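Local structure of succinate-semialdehyde dehydrogenase (NAD(P)(+)) (Marinobacter aquaeolei, 3RH9) at residues Asp270-Ala275 with Ala311-Lys316; Ile279-Arg284 with Ala417-Thr422; Ala192-Met197 with Gly205-Val210; Asn11-Gly14 with Arg19-Asp22; Thr28-Asn33 with Gly37-Lys42. The protein probably catalyses the NAD(P)+-dependent oxidation of succinate semialdehyde to succinate, as a member of the aldehyde dehydrogenase family. All blocks are in the same frame, centred on the assembly; numbering follows the deposited sequence.

Contact 1 of 5, residues Asp270-Ala275 with Ala311-Lys316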
# COMPACT_ATOMS: atom_id res chain seq x y z
N ASP A 270 -21.57 1.10 -31.17
CA ASP A 270 -22.66 0.18 -31.44
C ASP A 270 -23.67 0.32 -30.30
O ASP A 270 -23.44 -0.15 -29.19
CB ASP A 270 -22.10 -1.25 -31.51
CG ASP A 270 -23.19 -2.33 -31.49
OD1 ASP A 270 -24.37 -2.03 -31.22
OD2 ASP A 270 -22.85 -3.52 -31.73
N LEU A 271 -24.80 0.98 -30.57
CA LEU A 271 -25.76 1.33 -29.52
C LEU A 271 -26.43 0.13 -28.88
O LEU A 271 -26.67 0.12 -27.67
CB LEU A 271 -26.84 2.29 -30.04
CG LEU A 271 -26.63 3.77 -29.83
CD1 LEU A 271 -25.18 4.12 -30.02
CD2 LEU A 271 -27.49 4.55 -30.79
N GLU A 272 -26.76 -0.87 -29.69
CA GLU A 272 -27.46 -2.04 -29.17
C GLU A 272 -26.58 -2.76 -28.17
O GLU A 272 -27.05 -3.22 -27.14
CB GLU A 272 -27.86 -2.98 -30.30
CG GLU A 272 -29.04 -2.46 -31.14
CD GLU A 272 -30.37 -2.47 -30.37
OE1 GLU A 272 -30.71 -3.52 -29.77
OE2 GLU A 272 -31.09 -1.43 -30.38
N ALA A 273 -25.29 -2.85 -28.47
CA ALA A 273 -24.35 -3.52 -27.58
C ALA A 273 -24.16 -2.74 -26.27
O ALA A 273 -24.18 -3.32 -25.18
CB ALA A 273 -23.01 -3.74 -28.28
N ALA A 274 -23.99 -1.43 -26.38
CA ALA A 274 -23.88 -0.58 -25.20
C ALA A 274 -25.16 -0.65 -24.33
O ALA A 274 -25.10 -0.76 -23.11
CB ALA A 274 -23.57 0.85 -25.61
N ALA A 275 -26.33 -0.59 -24.97
CA ALA A 275 -27.60 -0.69 -24.27
C ALA A 275 -27.68 -2.02 -23.53
O ALA A 275 -28.05 -2.06 -22.36
CB ALA A 275 -28.76 -0.55 -25.25
N ALA A 311 -35.06 2.61 -22.31
CA ALA A 311 -36.41 2.59 -21.78
C ALA A 311 -37.13 1.35 -22.27
O ALA A 311 -37.92 0.74 -21.55
CB ALA A 311 -37.16 3.84 -22.19
N GLU A 312 -36.85 0.97 -23.52
CA GLU A 312 -37.38 -0.25 -24.11
C GLU A 312 -37.06 -1.51 -23.30
O GLU A 312 -37.90 -2.39 -23.14
CB GLU A 312 -36.83 -0.41 -25.52
CG GLU A 312 -37.38 -1.60 -26.25
CD GLU A 312 -36.80 -1.73 -27.64
OE1 GLU A 312 -35.66 -2.25 -27.77
OE2 GLU A 312 -37.48 -1.31 -28.60
N ARG A 313 -35.83 -1.60 -22.81
CA ARG A 313 -35.38 -2.77 -22.05
C ARG A 313 -35.81 -2.70 -20.60
O ARG A 313 -36.16 -3.71 -19.99
CB ARG A 313 -33.87 -2.91 -22.12
CG ARG A 313 -33.38 -3.09 -23.52
CD ARG A 313 -31.91 -2.83 -23.65
NE ARG A 313 -31.59 -2.38 -25.00
CZ ARG A 313 -31.37 -3.19 -26.02
NH1 ARG A 313 -31.43 -4.51 -25.85
NH2 ARG A 313 -31.09 -2.69 -27.22
N VAL A 314 -35.77 -1.49 -20.05
CA VAL A 314 -36.16 -1.28 -18.67
C VAL A 314 -37.63 -1.65 -18.42
O VAL A 314 -37.97 -2.23 -17.39
CB VAL A 314 -35.90 0.17 -18.22
CG1 VAL A 314 -36.73 0.51 -16.98
CG2 VAL A 314 -34.43 0.37 -17.95
N ASN A 315 -38.50 -1.31 -19.37
CA ASN A 315 -39.93 -1.52 -19.15
C ASN A 315 -40.32 -2.99 -19.13
O ASN A 315 -41.29 -3.37 -18.48
CB ASN A 315 -40.77 -0.69 -20.12
CG ASN A 315 -40.73 0.80 -19.79
OD1 ASN A 315 -40.76 1.18 -18.61
ND2 ASN A 315 -40.63 1.64 -20.81
N LYS A 316 -39.53 -3.82 -19.80
CA LYS A 316 -39.77 -5.26 -19.76
C LYS A 316 -39.32 -5.86 -18.43
O LYS A 316 -39.76 -6.93 -18.07
CB LYS A 316 -39.07 -5.95 -20.93
CG LYS A 316 -39.38 -5.32 -22.28
CD LYS A 316 -38.46 -5.82 -23.37
CE LYS A 316 -39.05 -5.50 -24.75
NZ LYS A 316 -38.32 -6.18 -25.87
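Glu-272 and Arg-313 form a salt bridge on the partly exposed side of a helix-helix contact, where the first turn of helix 271-283 meets the last turns of helix 303-316. Both helices belong to the part of the fold built round the seven-stranded mixed sheet. The arginine is the larger partner: with CG set beside its backbone N (chi1 -61°), its chain runs extended from CG to NE and crosses the gap to the other helix. Its NH2 donates to Glu-272 OE1 at 2.7 Å. The oxygen lies almost in the guanidinium plane, but the donor comes from well above the carboxylate plane, and the two flat groups are turned 51° against each other. The glutamate gets there by bending at its second torsion. Lower down, Ala-275 points at the arginine and sets its methyl CB 3.4 Å from Arg-313 NE, while the backbone atoms Glu-272 O and Ala-275 C lie over one face of the guanidinium. Asp-270 caps the start of the helix: its OD1 accepts from Ala-273 N at 3.0 Å. Deeper between the helices, Phe-306 packs on Leu-271, Ala-274 and Ala-275. Arg-313 NH1 also bridges to Asp-276, and Glu-272 OE2 to Lys-309, giving a chain of alternating charges across the interface. With acids at both NH1 and NH2, the guanidinium's rotation is restrained, and the neighbouring bases should favour the ionised form of Glu-272.

Contact 2 of 5, residues Ile279-Arg284 with Ala417-Thr422; sequences IANKFR and ASYVFT
Asn-281, on helix 271-283, faces Tyr-419, on strand 417-421, with 10.0 Å between Asn-281 CA and Tyr-419 CA, a gap bridged by the two side chains. This is helix-on-sheet packing in an alpha/beta fold: helix 271-283 makes the beta-alpha-beta crossover from strand 262-265 to its parallel neighbour 295-299, and strand 417-421 lies on the other flank of 262-265 in the same mixed sheet. The two side chains approach from opposite directions, both buried. Asn-281 holds CG anti to its own N (chi1 162°), which carries the amide off the helix to the phenol end of the tyrosine, and the amide plane stands 83° from the ring. Beside them, Asn-281 also packs on Ala-293. Next along the helix, Lys-282 turns elsewhere and gives its NZ to the carbonyls of Ala-293 and Leu-393. Strand 417-421 is fixed by backbone bonds from Tyr-419 to Pro-262 and Ile-264, and from Ser-418 and Val-420 to Gly-441. The tyrosine side chain lies about 11 Å from that of Glu-256, the predicted active-site residue. Its hydroxyl, OH, is hydrogen-bonded to the carbonyl oxygen of Val-291.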
# COMPACT_ATOMS: atom_id res chain seq x y z
N ILE A 279 -27.61 -2.25 -19.28
CA ILE A 279 -28.62 -2.92 -18.48
C ILE A 279 -28.06 -4.06 -17.64
O ILE A 279 -28.52 -4.30 -16.53
CB ILE A 279 -29.78 -3.46 -19.33
CG1 ILE A 279 -30.48 -2.32 -20.08
CG2 ILE A 279 -30.78 -4.17 -18.46
CD1 ILE A 279 -31.33 -1.45 -19.21
N ALA A 280 -27.05 -4.77 -18.14
CA ALA A 280 -26.45 -5.86 -17.36
C ALA A 280 -25.55 -5.35 -16.23
O ALA A 280 -25.49 -5.94 -15.14
CB ALA A 280 -25.69 -6.82 -18.28
N ASN A 281 -24.85 -4.25 -16.48
CA ASN A 281 -23.94 -3.68 -15.51
C ASN A 281 -24.70 -2.96 -14.39
O ASN A 281 -24.46 -3.18 -13.20
CB ASN A 281 -22.97 -2.74 -16.23
CG ASN A 281 -22.26 -1.76 -15.30
OD1 ASN A 281 -21.04 -1.77 -15.19
ND2 ASN A 281 -23.02 -0.89 -14.66
N LYS A 282 -25.64 -2.12 -14.81
CA LYS A 282 -26.34 -1.23 -13.89
C LYS A 282 -27.24 -1.90 -12.86
O LYS A 282 -27.39 -1.40 -11.75
CB LYS A 282 -27.17 -0.20 -14.68
CG LYS A 282 -27.94 0.75 -13.79
CD LYS A 282 -27.02 1.54 -12.87
CE LYS A 282 -27.79 2.15 -11.72
NZ LYS A 282 -27.13 3.36 -11.15
N PHE A 283 -27.85 -3.02 -13.22
CA PHE A 283 -28.95 -3.53 -12.42
C PHE A 283 -28.57 -4.74 -11.60
O PHE A 283 -29.35 -5.21 -10.78
CB PHE A 283 -30.18 -3.78 -13.28
CG PHE A 283 -30.85 -2.52 -13.74
CD1 PHE A 283 -31.50 -1.69 -12.82
CD2 PHE A 283 -30.81 -2.13 -15.07
CE1 PHE A 283 -32.10 -0.50 -13.22
CE2 PHE A 283 -31.41 -0.94 -15.48
CZ PHE A 283 -32.06 -0.12 -14.55
N ARG A 284 -27.36 -5.24 -11.82
CA ARG A 284 -26.81 -6.28 -10.98
C ARG A 284 -26.81 -5.78 -9.55
O ARG A 284 -26.39 -4.65 -9.30
CB ARG A 284 -25.40 -6.62 -11.44
CG ARG A 284 -24.58 -7.38 -10.41
CD ARG A 284 -23.40 -8.11 -11.05
NE ARG A 284 -23.84 -9.35 -11.69
CZ ARG A 284 -23.13 -10.48 -11.69
NH1 ARG A 284 -21.95 -10.53 -11.07
NH2 ARG A 284 -23.60 -11.57 -12.29
N ALA A 417 -14.34 2.04 -10.98
CA ALA A 417 -14.63 1.53 -12.32
C ALA A 417 -15.12 2.59 -13.31
O ALA A 417 -15.53 3.68 -12.93
CB ALA A 417 -15.59 0.36 -12.24
N SER A 418 -15.04 2.26 -14.60
CA SER A 418 -15.42 3.16 -15.68
C SER A 418 -15.60 2.36 -16.98
O SER A 418 -15.10 1.25 -17.11
CB SER A 418 -14.38 4.26 -15.88
OG SER A 418 -13.07 3.73 -15.94
N TYR A 419 -16.34 2.91 -17.94
CA TYR A 419 -16.63 2.15 -19.15
C TYR A 419 -16.74 3.06 -20.34
O TYR A 419 -17.29 4.17 -20.24
CB TYR A 419 -17.93 1.37 -19.00
CG TYR A 419 -17.98 0.59 -17.73
CD1 TYR A 419 -17.50 -0.71 -17.67
CD2 TYR A 419 -18.49 1.16 -16.57
CE1 TYR A 419 -17.53 -1.43 -16.49
CE2 TYR A 419 -18.52 0.45 -15.38
CZ TYR A 419 -18.04 -0.84 -15.36
OH TYR A 419 -18.09 -1.54 -14.20
N VAL A 420 -16.22 2.61 -21.47
CA VAL A 420 -16.29 3.42 -22.67
C VAL A 420 -16.65 2.58 -23.89
O VAL A 420 -16.07 1.51 -24.12
CB VAL A 420 -14.97 4.16 -22.91
CG1 VAL A 420 -13.84 3.16 -23.14
CG2 VAL A 420 -15.11 5.13 -24.08
N PHE A 421 -17.62 3.05 -24.66
CA PHE A 421 -18.03 2.39 -25.89
C PHE A 421 -17.75 3.29 -27.07
O PHE A 421 -18.12 4.46 -27.06
CB PHE A 421 -19.51 2.03 -25.87
CG PHE A 421 -19.83 0.90 -24.94
CD1 PHE A 421 -19.76 1.07 -23.57
CD2 PHE A 421 -20.21 -0.33 -25.43
CE1 PHE A 421 -20.06 0.03 -22.72
CE2 PHE A 421 -20.52 -1.38 -24.58
CZ PHE A 421 -20.44 -1.19 -23.22
N THR A 422 -17.10 2.73 -28.08
CA THR A 422 -16.72 3.52 -29.23
C THR A 422 -16.15 2.61 -30.31
O THR A 422 -15.35 1.73 -30.02
CB THR A 422 -15.69 4.62 -28.83
OG1 THR A 422 -15.38 5.45 -29.94
CG2 THR A 422 -14.42 3.99 -28.28

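Contact 3 of 5, residues Ala192-Met197 with Gly205-Val210; sequences AFFSVM and GMVNLV
Phe-194 provides most of the contact between helix 188-197 and strand 207-209, and all of it is apolar or van der Waals, with no hydrogen bond across the two segments. Two groups cover the faces of the ring. Leu-209 CB sits almost squarely over it, 3.7 Å from its centroid and only 11° off the normal, a CH-pi contact. The opposite face is covered from its own helix by Met-197 CE, the methyl of a selenomethionine, which stands over the ring centre as well, so the phenyl is clamped between strand and helix. On the same face as Leu-209 CB, out over the rim, Leu-209 CD2 lies 3.7 Å from Phe-194 CD2. At the rim, the backbone of the strand takes over, Val-207 C and Asn-208 N lying in the ring plane, and Phe-194 CZ comes to 3.5 Å from Asn-208 C. The helix and strand run roughly antiparallel, their short axes 146° apart and 9.9 Å at closest approach, as the helix of a beta-alpha-beta unit does against the strand that follows it: strand 178-181, helix 188-197, strand 207-209, in a parallel arrangement like that of a dinucleotide-binding Rossmann-type fold. The methyls of Val-207 make the remaining apolar contacts. Val-207 CG2 touches Phe-194 CE1 at 3.4 Å obliquely, and its other methyl, CG1, lies 4.3 Å from Met-197 SE. Further out, Tyr-15 meets the Phe-194 ring and pairs through the backbone with Leu-209, while Met-197 continues onto Ile-80 and Leu-168, joining helices 70-86 and 162-174.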
# COMPACT_ATOMS: atom_id res chain seq x y z
N ALA A 192 -23.03 -19.51 6.62
CA ALA A 192 -23.15 -20.64 5.71
C ALA A 192 -21.80 -21.05 5.13
O ALA A 192 -21.45 -22.23 5.09
CB ALA A 192 -24.12 -20.32 4.59
N PHE A 193 -21.04 -20.05 4.68
CA PHE A 193 -19.68 -20.24 4.22
C PHE A 193 -18.80 -20.94 5.29
O PHE A 193 -18.10 -21.91 4.98
CB PHE A 193 -19.08 -18.90 3.82
CG PHE A 193 -17.77 -19.01 3.11
CD1 PHE A 193 -17.54 -20.04 2.23
CD2 PHE A 193 -16.78 -18.07 3.33
CE1 PHE A 193 -16.32 -20.15 1.57
CE2 PHE A 193 -15.56 -18.16 2.67
CZ PHE A 193 -15.33 -19.20 1.79
N PHE A 194 -18.85 -20.46 6.53
CA PHE A 194 -18.06 -21.07 7.58
C PHE A 194 -18.54 -22.48 7.86
O PHE A 194 -17.73 -23.37 8.11
CB PHE A 194 -18.04 -20.23 8.85
CG PHE A 194 -16.88 -19.30 8.91
CD1 PHE A 194 -15.74 -19.66 9.59
CD2 PHE A 194 -16.90 -18.10 8.25
CE1 PHE A 194 -14.65 -18.81 9.65
CE2 PHE A 194 -15.81 -17.25 8.31
CZ PHE A 194 -14.68 -17.61 9.00
N SER A 195 -19.85 -22.69 7.80
CA SER A 195 -20.37 -24.04 7.94
C SER A 195 -19.77 -24.96 6.87
O SER A 195 -19.37 -26.09 7.18
CB SER A 195 -21.89 -24.07 7.86
OG SER A 195 -22.36 -25.39 7.99
N VAL A 196 -19.71 -24.48 5.63
CA VAL A 196 -19.11 -25.27 4.55
C VAL A 196 -17.61 -25.52 4.76
O VAL A 196 -17.13 -26.61 4.48
CB VAL A 196 -19.38 -24.69 3.13
CG1 VAL A 196 -18.51 -25.40 2.07
CG2 VAL A 196 -20.84 -24.84 2.77
N MSE A 197 -16.87 -24.53 5.25
CA MSE A 197 -15.42 -24.68 5.46
C MSE A 197 -15.09 -25.52 6.68
O MSE A 197 -14.00 -26.09 6.80
CB MSE A 197 -14.75 -23.32 5.64
CG MSE A 197 -14.63 -22.51 4.37
SE MSE A 197 -13.58 -20.86 4.59
CE MSE A 197 -14.82 -19.89 5.77
N GLY A 205 -7.84 -22.29 13.64
CA GLY A 205 -7.37 -20.92 13.69
C GLY A 205 -7.12 -20.26 12.34
O GLY A 205 -6.88 -19.06 12.31
N MSE A 206 -7.15 -21.01 11.24
CA MSE A 206 -6.87 -20.40 9.94
C MSE A 206 -7.97 -19.43 9.51
O MSE A 206 -7.69 -18.40 8.88
CB MSE A 206 -6.67 -21.44 8.85
CG MSE A 206 -5.29 -22.01 8.82
SE MSE A 206 -3.84 -20.73 8.39
CE MSE A 206 -4.66 -19.85 6.84
N VAL A 207 -9.21 -19.76 9.84
CA VAL A 207 -10.32 -18.86 9.60
C VAL A 207 -11.11 -18.69 10.88
O VAL A 207 -11.22 -19.62 11.67
CB VAL A 207 -11.23 -19.39 8.50
CG1 VAL A 207 -10.44 -19.66 7.24
CG2 VAL A 207 -11.90 -20.66 8.96
N ASN A 208 -11.63 -17.49 11.10
CA ASN A 208 -12.37 -17.13 12.30
C ASN A 208 -13.44 -16.10 11.96
O ASN A 208 -13.20 -15.20 11.16
CB ASN A 208 -11.45 -16.57 13.38
CG ASN A 208 -10.26 -17.45 13.64
OD1 ASN A 208 -9.22 -17.32 12.99
ND2 ASN A 208 -10.39 -18.34 14.60
N LEU A 209 -14.62 -16.26 12.56
CA LEU A 209 -15.76 -15.42 12.27
C LEU A 209 -16.21 -14.64 13.51
O LEU A 209 -16.47 -15.20 14.56
CB LEU A 209 -16.90 -16.28 11.72
CG LEU A 209 -18.26 -15.62 11.45
CD1 LEU A 209 -18.11 -14.32 10.66
CD2 LEU A 209 -19.21 -16.60 10.73
N VAL A 210 -16.27 -13.32 13.38
CA VAL A 210 -16.79 -12.48 14.44
C VAL A 210 -17.93 -11.62 13.89
O VAL A 210 -17.91 -11.24 12.72
CB VAL A 210 -15.70 -11.60 15.01
CG1 VAL A 210 -14.68 -12.45 15.74
CG2 VAL A 210 -15.03 -10.85 13.89

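Contact 4 of 5, residues Asn11-Gly14 with Arg19-Asp22; sequences NLTG and RWKD
Trp-20 lies under Asn-11 and beside Thr-13. From its CB, which packs 3.8 Å from Thr-13 CG2, the indole extends with its CG beside the backbone N (chi1 -64°), and that turn lays one face against the asparagine. Trp-20 CG lies 3.6 Å from Asn-11 CG; the amide and the indole are stacked, their planes 11° apart. At CD2, Asn-11 CB comes to 3.3 Å and, over the six-membered ring, makes a CH-pi contact. NE1 passes beneath Asn-11 ND2 and has its polar partner elsewhere, a weak hydrogen bond to Asp-198. CE3 comes to 3.3 Å from Gly-14 O, while CZ3 reaches the carbonyls of Asn-11 and Thr-13, the latter lying at the ring edge. The far end rests on helix 188-197, against Phe-194 and Ser-195, and Tyr-15 meets the indole edge-to-face. The contact includes the open end of a short antiparallel hairpin, strands 14-16 and 19-21, near the start of the chain: Gly-14 starts one strand and residues 19-21 form the other, and across it Lys-21 N gives only a weak bond to Gly-14 O. A firmer tie is made by side chains. Thr-13 OG1, anti to its own N, donates to Asp-22 OD1 at 2.6 Å, and the carboxylate accepts with its anti lone pair, on the side away from OD2. The other oxygen, OD2, is held by the backbone N of Ala-24, so both oxygens of this aspartate have partners. Leu-12 turns the other way, onto Val-43, Pro-44 and Ile-191.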
# COMPACT_ATOMS: atom_id res chain seq x y z
N ASN A 11 -25.48 -23.65 13.10
CA ASN A 11 -24.69 -22.93 14.09
C ASN A 11 -24.76 -21.46 13.80
O ASN A 11 -24.14 -20.96 12.87
CB ASN A 11 -23.26 -23.42 14.08
CG ASN A 11 -23.15 -24.84 14.58
OD1 ASN A 11 -23.26 -25.09 15.79
ND2 ASN A 11 -22.95 -25.78 13.66
N LEU A 12 -25.55 -20.77 14.61
CA LEU A 12 -25.78 -19.35 14.43
C LEU A 12 -24.98 -18.64 15.51
O LEU A 12 -25.50 -18.21 16.52
CB LEU A 12 -27.28 -19.04 14.55
CG LEU A 12 -27.85 -18.07 13.53
CD1 LEU A 12 -27.26 -16.68 13.75
CD2 LEU A 12 -27.59 -18.53 12.09
N THR A 13 -23.68 -18.55 15.29
CA THR A 13 -22.77 -18.01 16.29
C THR A 13 -21.43 -17.82 15.61
O THR A 13 -21.29 -18.10 14.41
CB THR A 13 -22.62 -19.00 17.47
OG1 THR A 13 -21.62 -18.53 18.37
CG2 THR A 13 -22.23 -20.38 16.98
N GLY A 14 -20.45 -17.34 16.36
CA GLY A 14 -19.14 -17.11 15.80
C GLY A 14 -18.36 -18.38 15.55
O GLY A 14 -18.85 -19.50 15.74
N ARG A 19 -13.96 -23.88 16.69
CA ARG A 19 -15.19 -24.07 17.42
C ARG A 19 -16.23 -23.04 17.04
O ARG A 19 -15.90 -21.87 16.81
CB ARG A 19 -14.95 -23.95 18.93
CG ARG A 19 -13.88 -24.85 19.47
CD ARG A 19 -13.82 -24.76 20.99
NE ARG A 19 -12.87 -25.74 21.48
CZ ARG A 19 -11.55 -25.61 21.39
NH1 ARG A 19 -11.03 -24.51 20.83
NH2 ARG A 19 -10.75 -26.57 21.85
N TRP A 20 -17.48 -23.48 17.01
CA TRP A 20 -18.60 -22.56 16.97
C TRP A 20 -18.87 -22.08 18.39
O TRP A 20 -19.39 -22.82 19.20
CB TRP A 20 -19.84 -23.26 16.44
CG TRP A 20 -19.73 -23.73 15.03
CD1 TRP A 20 -19.41 -24.98 14.60
CD2 TRP A 20 -19.96 -22.95 13.85
NE1 TRP A 20 -19.42 -25.03 13.23
CE2 TRP A 20 -19.75 -23.80 12.74
CE3 TRP A 20 -20.31 -21.62 13.62
CZ2 TRP A 20 -19.90 -23.37 11.42
CZ3 TRP A 20 -20.45 -21.19 12.31
CH2 TRP A 20 -20.24 -22.06 11.23
N LYS A 21 -18.51 -20.84 18.69
CA LYS A 21 -18.79 -20.31 20.02
C LYS A 21 -18.97 -18.78 20.05
O LYS A 21 -18.83 -18.10 19.01
CB LYS A 21 -17.73 -20.74 21.04
CG LYS A 21 -16.35 -20.13 20.84
CD LYS A 21 -15.39 -20.40 22.01
CE LYS A 21 -14.17 -19.46 21.89
NZ LYS A 21 -13.41 -19.16 23.15
N ASP A 22 -19.29 -18.26 21.23
CA ASP A 22 -19.46 -16.83 21.43
C ASP A 22 -19.71 -16.55 22.90
O ASP A 22 -20.02 -17.46 23.65
CB ASP A 22 -20.59 -16.29 20.55
CG ASP A 22 -21.96 -16.60 21.10
OD1 ASP A 22 -22.65 -17.46 20.51
OD2 ASP A 22 -22.38 -15.99 22.10

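Contact 5 of 5, residues Thr28-Asn33 with Gly37-Lys42; sequences TFDVYN and GSVIAK
Val-31 and Ala-41 mark the buried face of a twisted strand pair, and Tyr-32, Asp-30, Val-39 and Lys-42 the outward one. On the buried face Val-31 CB stands 4.4 Å from Ala-41 CB, and Val-31 CG1 meets Ile-40 CG1; Ile-40 CG2 adds a contact to Asn-33 CB at 3.7 Å. Helices close this side: Leu-188 packs on Ile-40 and Ala-41, Met-97 on Ile-40 and Asn-33. The backbone between is firmly bonded. Val-31 N donates to Ala-41 O at 3.0 Å and Ile-40 N to Val-31 O at 2.8 Å; Asn-33 N then donates to Ser-38 O. These segments form a beta hairpin, closed at its turn by Gly-37 N to Asn-33 O, with a beta bulge in it: the register shifts between Val-31 with Ala-41 and Tyr-32 with Val-39, and Ile-40, its psi near zero, is the extra residue. Towards solvent the packing changes in kind. Val-39 CG2 sits over one face of the Tyr-32 ring, 3.7 Å from the centroid and 20° off its normal, a CH-pi contact displaced to the rim, while Gly-37 O comes to the ring edge. The same methyl touches Asp-30 OD2. Further along, Asp-30 and Lys-42 lie side by side pointing the same way, and their salt bridge is long, OD1 to NZ 3.7 Å; the lysine chain bends at its third and fourth torsions to bring NZ round. Thr-28 CG2 crosses the base of that chain, 3.5 Å from Lys-42 CB.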
# COMPACT_ATOMS: atom_id res chain seq x y z
N THR A 28 -28.35 -10.16 21.10
CA THR A 28 -28.69 -10.46 19.72
C THR A 28 -28.79 -9.22 18.84
O THR A 28 -28.92 -8.12 19.33
CB THR A 28 -29.97 -11.28 19.67
OG1 THR A 28 -29.63 -12.63 19.35
CG2 THR A 28 -30.95 -10.72 18.63
N PHE A 29 -28.68 -9.42 17.52
CA PHE A 29 -29.05 -8.38 16.55
C PHE A 29 -29.91 -9.01 15.48
O PHE A 29 -29.76 -10.20 15.19
CB PHE A 29 -27.83 -7.61 15.97
CG PHE A 29 -26.96 -8.41 15.00
CD1 PHE A 29 -27.28 -8.48 13.64
CD2 PHE A 29 -25.78 -9.02 15.43
CE1 PHE A 29 -26.46 -9.19 12.74
CE2 PHE A 29 -24.96 -9.72 14.55
CZ PHE A 29 -25.30 -9.81 13.20
N ASP A 30 -30.81 -8.23 14.90
CA ASP A 30 -31.75 -8.78 13.93
C ASP A 30 -31.26 -8.72 12.49
O ASP A 30 -30.61 -7.75 12.08
CB ASP A 30 -33.11 -8.07 14.04
CG ASP A 30 -33.79 -8.29 15.39
OD1 ASP A 30 -33.28 -9.09 16.21
OD2 ASP A 30 -34.84 -7.66 15.62
N VAL A 31 -31.58 -9.75 11.73
CA VAL A 31 -31.42 -9.70 10.29
C VAL A 31 -32.81 -9.67 9.67
O VAL A 31 -33.71 -10.40 10.08
CB VAL A 31 -30.63 -10.91 9.75
CG1 VAL A 31 -30.33 -10.74 8.28
CG2 VAL A 31 -29.34 -11.08 10.54
N TYR A 32 -33.00 -8.81 8.67
CA TYR A 32 -34.29 -8.70 8.01
C TYR A 32 -34.24 -9.24 6.60
O TYR A 32 -33.21 -9.21 5.97
CB TYR A 32 -34.70 -7.24 7.95
CG TYR A 32 -35.23 -6.69 9.26
CD1 TYR A 32 -34.35 -6.27 10.26
CD2 TYR A 32 -36.60 -6.59 9.49
CE1 TYR A 32 -34.83 -5.76 11.44
CE2 TYR A 32 -37.08 -6.08 10.68
CZ TYR A 32 -36.20 -5.66 11.65
OH TYR A 32 -36.68 -5.16 12.83
N ASN A 33 -35.36 -9.75 6.10
CA ASN A 33 -35.47 -10.00 4.68
C ASN A 33 -35.98 -8.71 4.03
O ASN A 33 -37.06 -8.25 4.35
CB ASN A 33 -36.41 -11.16 4.39
CG ASN A 33 -36.58 -11.43 2.91
OD1 ASN A 33 -36.40 -10.53 2.08
ND2 ASN A 33 -36.92 -12.66 2.57
N GLY A 37 -39.87 -7.31 5.11
CA GLY A 37 -39.81 -6.50 6.31
C GLY A 37 -39.75 -7.34 7.57
O GLY A 37 -39.71 -6.78 8.66
N SER A 38 -39.73 -8.67 7.43
CA SER A 38 -39.66 -9.55 8.60
C SER A 38 -38.23 -9.89 9.04
O SER A 38 -37.31 -9.96 8.22
CB SER A 38 -40.41 -10.88 8.36
OG SER A 38 -41.77 -10.69 7.98
N VAL A 39 -38.08 -10.14 10.33
CA VAL A 39 -36.84 -10.65 10.89
C VAL A 39 -36.67 -12.14 10.55
O VAL A 39 -37.58 -12.93 10.78
CB VAL A 39 -36.83 -10.43 12.42
CG1 VAL A 39 -35.87 -11.37 13.11
CG2 VAL A 39 -36.52 -8.97 12.74
N ILE A 40 -35.53 -12.52 10.00
CA ILE A 40 -35.35 -13.91 9.59
C ILE A 40 -34.31 -14.64 10.43
O ILE A 40 -34.15 -15.85 10.33
CB ILE A 40 -35.04 -14.05 8.07
CG1 ILE A 40 -33.71 -13.39 7.71
CG2 ILE A 40 -36.18 -13.47 7.25
CD1 ILE A 40 -33.38 -13.44 6.22
N ALA A 41 -33.64 -13.90 11.31
CA ALA A 41 -32.65 -14.50 12.16
C ALA A 41 -32.23 -13.56 13.27
O ALA A 41 -32.30 -12.34 13.11
CB ALA A 41 -31.43 -14.92 11.34
N LYS A 42 -31.81 -14.13 14.39
CA LYS A 42 -31.23 -13.35 15.47
C LYS A 42 -29.81 -13.84 15.77
O LYS A 42 -29.60 -14.92 16.33
CB LYS A 42 -32.10 -13.44 16.72
CG LYS A 42 -33.45 -12.73 16.60
CD LYS A 42 -34.30 -12.96 17.85
CE LYS A 42 -34.99 -11.68 18.35
NZ LYS A 42 -36.06 -11.18 17.45

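Contacts 1 and 2 share helix 271-283 and lie 12 Å apart between centres; they touch directly, Ala-274 CA lying 3.5 Å from Phe-421 CE2 and Val-314 CG2 3.8 Å from Ile-279 CD1. Contacts 3, 4 and 5 form a second group; 3 and 4 lie on the opposite side of the chain's centre from contacts 1 and 2. Contacts 3 and 4 have centres 10 Å apart and meet where Trp-20 CH2 comes to 3.7 Å from Phe-194 CB; contact 5 is joined to contact 4 by Leu-12 CD1 packing on Lys-42 O at 3.9 Å. Contact 2 is the one near the predicted active site, Tyr-419 lying about 11 Å from Glu-256 between side chains; the others lie away from it.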